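PDB 5LXZ: secreted protein from Streptomyces lividans TK24, which probably acts as a secreted copper-radical oxidase of the galactose oxidase-like AA5 family, and here holds bound copper(II). Local coordinates for residues G82-L86 with R542-T547; N27-A31 with M473-S477. The protein carries 1 engineered substitution. One frame throughout, in Å; residues are numbered along the deposited sequence.

How the contacts relate
From the N terminus the chain first lays down residues 27-31, then 82-86; both wait more than 440 residues for their partners. Residues 473-477 close contact 2, and 542-547 then close contact 1, so the two long loops cross rather than nest. Contact 2 joins strand 30-33 to strand 472-476, which belongs to the sheet that also holds the N-terminal strand 14-18. Contact 1 joins strand 81-85 to a segment from the C-terminal galactose oxidase-like region. The contacts meet at strands 30-33 and 545-547, neighbours in one sheet: S546 N lies 2.8 Å from A31 O, and T547 OG1 lies 2.9 Å from I29 O. The copper ligand H548 follows directly.

Contact 1. Residues G82-L86 with R542-T547; sequences GHTQL and RPSAST. With EDO (1,2-ethanediol), chain P.
In the kelch propeller, as in galactose oxidase, a C-terminal segment runs inward to deliver a copper ligand, here H548; on the way A545 and T547 pass H83, and R542 meets Q85. The short strands 82-85 and 545-547 run nearly antiparallel (164°), their axes 7.4 Å apart at closest, so side chains bridge them. The imidazole of H83 reaches across, its ND1 3.7 Å from A545 CB and its NE2 3.7 Å from T547 CG2. With CG held between backbone N and carbonyl carbon (chi1 40°), the ring presents one face to 1,2-ethanediol, probably from the crystallisation liquor, whose O1 stands 3.0 Å above the ring plane; H83 N also donates to O2. A hydrogen bond between H83 NE2 and H30 ND1 helps fix the ring's orientation. At the other end the Q85 amide stacks on the R542 guanidinium, planes 15° apart, with Q85 NE2 3.7 Å from R542 CZ. R542 NH2 gives Q85 O only a weak bond (3.2 Å), its stronger partner being S581 O, while Q85 OE1 accepts from W583 N. A water accepts from R542 NE at 2.7 Å and donates to T84 OG1. Strand 91-102 pairs with 81-85, and 30-33 with 545-547.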
# COMPACT_ATOMS: atom_id res chain seq x y z
N GLY A 82 -0.22 -3.17 -7.78
CA GLY A 82 -0.10 -3.96 -6.57
C GLY A 82 0.98 -5.00 -6.79
O GLY A 82 1.35 -5.28 -7.93
N HIS A 83 1.50 -5.59 -5.72
CA HIS A 83 2.67 -6.43 -5.87
C HIS A 83 2.92 -7.25 -4.63
O HIS A 83 2.73 -6.74 -3.51
CB HIS A 83 3.91 -5.66 -6.24
CG HIS A 83 4.04 -4.37 -5.53
ND1 HIS A 83 3.98 -4.25 -4.17
CD2 HIS A 83 4.16 -3.12 -6.02
CE1 HIS A 83 4.13 -2.98 -3.83
NE2 HIS A 83 4.21 -2.28 -4.94
N THR A 84 3.36 -8.49 -4.82
CA THR A 84 3.76 -9.32 -3.72
C THR A 84 4.77 -10.36 -4.23
O THR A 84 4.82 -10.68 -5.42
CB THR A 84 2.55 -9.91 -2.99
OG1 THR A 84 2.92 -10.30 -1.65
CG2 THR A 84 1.97 -11.06 -3.76
N GLN A 85 5.61 -10.86 -3.33
CA GLN A 85 6.56 -11.91 -3.65
C GLN A 85 5.90 -13.24 -3.86
O GLN A 85 5.11 -13.69 -3.04
CB GLN A 85 7.58 -12.03 -2.51
CG GLN A 85 8.75 -12.93 -2.91
CD GLN A 85 9.58 -13.53 -1.80
OE1 GLN A 85 10.29 -14.54 -2.02
NE2 GLN A 85 9.61 -12.92 -0.64
N LEU A 86 6.24 -13.89 -4.95
CA LEU A 86 5.84 -15.26 -5.22
C LEU A 86 6.79 -16.24 -4.54
O LEU A 86 7.85 -15.89 -4.06
CB LEU A 86 5.86 -15.49 -6.73
CG LEU A 86 4.91 -14.61 -7.51
CD1 LEU A 86 5.07 -14.94 -8.97
CD2 LEU A 86 3.47 -14.72 -7.07
N ARG A 542 10.17 -11.63 6.14
CA ARG A 542 9.84 -11.59 4.74
C ARG A 542 10.17 -10.18 4.23
O ARG A 542 9.83 -9.22 4.86
CB ARG A 542 8.38 -11.94 4.52
CG ARG A 542 8.06 -12.29 3.08
CD ARG A 542 6.65 -12.86 2.94
NE ARG A 542 6.33 -13.28 1.55
CZ ARG A 542 6.62 -14.46 1.00
NH1 ARG A 542 7.23 -15.46 1.66
NH2 ARG A 542 6.20 -14.70 -0.21
N PRO A 543 10.85 -10.04 3.08
CA PRO A 543 11.20 -8.73 2.55
C PRO A 543 9.97 -7.91 2.25
O PRO A 543 8.95 -8.46 1.85
CB PRO A 543 11.96 -9.03 1.26
CG PRO A 543 11.84 -10.43 1.05
CD PRO A 543 11.44 -11.12 2.29
N SER A 544 10.08 -6.61 2.42
CA SER A 544 8.97 -5.71 2.19
C SER A 544 8.76 -5.50 0.71
O SER A 544 9.72 -5.45 -0.07
CB SER A 544 9.25 -4.35 2.82
OG SER A 544 8.94 -4.39 4.19
N ALA A 545 7.52 -5.23 0.37
CA ALA A 545 7.13 -4.59 -0.88
C ALA A 545 6.17 -3.49 -0.45
O ALA A 545 5.06 -3.77 0.01
CB ALA A 545 6.48 -5.58 -1.83
N SER A 546 6.59 -2.25 -0.54
CA SER A 546 5.92 -1.16 0.09
C SER A 546 5.45 -0.15 -0.95
O SER A 546 6.24 0.31 -1.77
CB SER A 546 6.90 -0.50 1.06
OG SER A 546 6.30 0.60 1.76
N THR A 547 4.20 0.27 -0.83
CA THR A 547 3.66 1.39 -1.60
C THR A 547 2.39 1.88 -0.94
O THR A 547 1.70 1.12 -0.31
CB THR A 547 3.31 1.01 -3.07
OG1 THR A 547 3.12 2.19 -3.85
CG2 THR A 547 2.03 0.12 -3.21
C1 EDO P . -0.13 -3.30 -2.61
O1 EDO P . 1.05 -3.41 -3.42
C2 EDO P . -0.40 -4.62 -1.96
O2 EDO P . -0.21 -5.55 -3.03
O HOH W 1 4.52 -12.49 -0.23
O HOH W 2 8.34 -10.27 0.04

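Contact 2. Residues N27-A31 with M473-S477; sequences NTIHA and MFFGS
M473, opening the segment 473-477, only brushes A31: the side chain bends at CG and SD, and CE stops 4.3 Å from A31 CB. F475 carries the contact. Its CG sits between the backbone N and the carbonyl carbon (chi1 64°), which carries the ring across to the backbone of 28-31. Two carbonyl oxygens approach the ring edge near its plane, T28 O at 3.4 Å from F475 CD1 and I29 O at 3.6 Å from F475 CE1, so they face the slightly positive C-H rim. T28 CG2 adds apolar contact 3.7 Å from F475 CD1, the two side chains crossing at about a right angle; on the same side of the ring plane A31 CB lies 3.5 Å from F475 CE2. G476 follows with positive phi (85°), and its CA comes within 3.6 Å of T28 O; that oxygen is buried and has no hydrogen-bond partner in the model. I29 and H30 together face V42 of strand 39-44, a classic beta bulge in 27-31. The contact thus packs inner strands of two antiparallel sheets together through F475: strand 30-33 lies between 39-44 and 545-547, and strand 472-476 between 462-466 and 496-500, with I496 against F475.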
# COMPACT_ATOMS: atom_id res chain seq x y z
N ASN A 27 11.01 9.34 -9.49
CA ASN A 27 10.01 9.49 -8.44
C ASN A 27 9.61 8.09 -7.95
O ASN A 27 8.60 7.56 -8.40
CB ASN A 27 8.79 10.23 -8.93
CG ASN A 27 9.09 11.65 -9.39
OD1 ASN A 27 10.20 12.17 -9.20
ND2 ASN A 27 8.09 12.28 -9.96
N THR A 28 10.40 7.53 -7.05
CA THR A 28 10.10 6.18 -6.56
C THR A 28 8.82 6.18 -5.73
O THR A 28 8.72 6.86 -4.71
CB THR A 28 11.26 5.63 -5.70
OG1 THR A 28 12.46 5.67 -6.46
CG2 THR A 28 10.96 4.19 -5.27
N ILE A 29 7.88 5.36 -6.14
CA ILE A 29 6.58 5.24 -5.47
C ILE A 29 6.36 3.82 -4.90
O ILE A 29 5.57 3.65 -3.97
CB ILE A 29 5.43 5.65 -6.41
CG1 ILE A 29 5.61 7.15 -6.74
CG2 ILE A 29 4.06 5.39 -5.83
CD1 ILE A 29 4.75 7.61 -7.88
N HIS A 30 7.10 2.82 -5.37
CA HIS A 30 7.05 1.47 -4.86
C HIS A 30 8.47 1.03 -4.67
O HIS A 30 9.33 1.31 -5.53
CB HIS A 30 6.45 0.54 -5.93
CG HIS A 30 5.13 0.95 -6.46
ND1 HIS A 30 3.95 0.31 -6.15
CD2 HIS A 30 4.78 1.96 -7.29
CE1 HIS A 30 2.94 0.89 -6.77
NE2 HIS A 30 3.41 1.92 -7.44
N ALA A 31 8.72 0.23 -3.65
CA ALA A 31 9.99 -0.44 -3.56
C ALA A 31 9.83 -1.81 -2.96
O ALA A 31 8.90 -2.05 -2.17
CB ALA A 31 10.99 0.38 -2.78
N MET A 473 15.88 1.69 4.37
CA MET A 473 15.84 2.69 3.32
C MET A 473 14.45 3.30 3.30
O MET A 473 13.45 2.58 3.37
CB MET A 473 16.18 2.09 1.97
CG MET A 473 16.26 3.09 0.85
SD MET A 473 14.70 3.45 0.04
CE MET A 473 14.52 1.95 -0.92
N PHE A 474 14.41 4.62 3.17
CA PHE A 474 13.19 5.39 3.07
C PHE A 474 13.18 6.13 1.75
O PHE A 474 14.19 6.65 1.29
CB PHE A 474 13.11 6.39 4.23
CG PHE A 474 12.68 5.76 5.52
CD1 PHE A 474 13.56 4.92 6.24
CD2 PHE A 474 11.41 5.99 6.05
CE1 PHE A 474 13.17 4.31 7.44
CE2 PHE A 474 11.05 5.40 7.26
CZ PHE A 474 11.89 4.55 7.94
N PHE A 475 12.01 6.17 1.09
CA PHE A 475 11.90 6.77 -0.23
C PHE A 475 10.61 7.54 -0.39
O PHE A 475 9.66 7.38 0.37
CB PHE A 475 11.95 5.68 -1.32
CG PHE A 475 10.79 4.74 -1.27
CD1 PHE A 475 9.61 5.02 -1.97
CD2 PHE A 475 10.85 3.57 -0.53
CE1 PHE A 475 8.52 4.16 -1.93
CE2 PHE A 475 9.75 2.71 -0.49
CZ PHE A 475 8.60 3.02 -1.19
N GLY A 476 10.57 8.35 -1.44
CA GLY A 476 9.37 8.98 -1.90
C GLY A 476 9.02 10.26 -1.21
O GLY A 476 9.86 10.85 -0.53
N SER A 477 7.78 10.69 -1.48
CA SER A 477 7.02 11.80 -0.89
C SER A 477 6.58 12.78 -1.93
O SER A 477 7.42 13.40 -2.62
CB SER A 477 7.74 12.56 0.22
OG SER A 477 6.74 13.31 0.90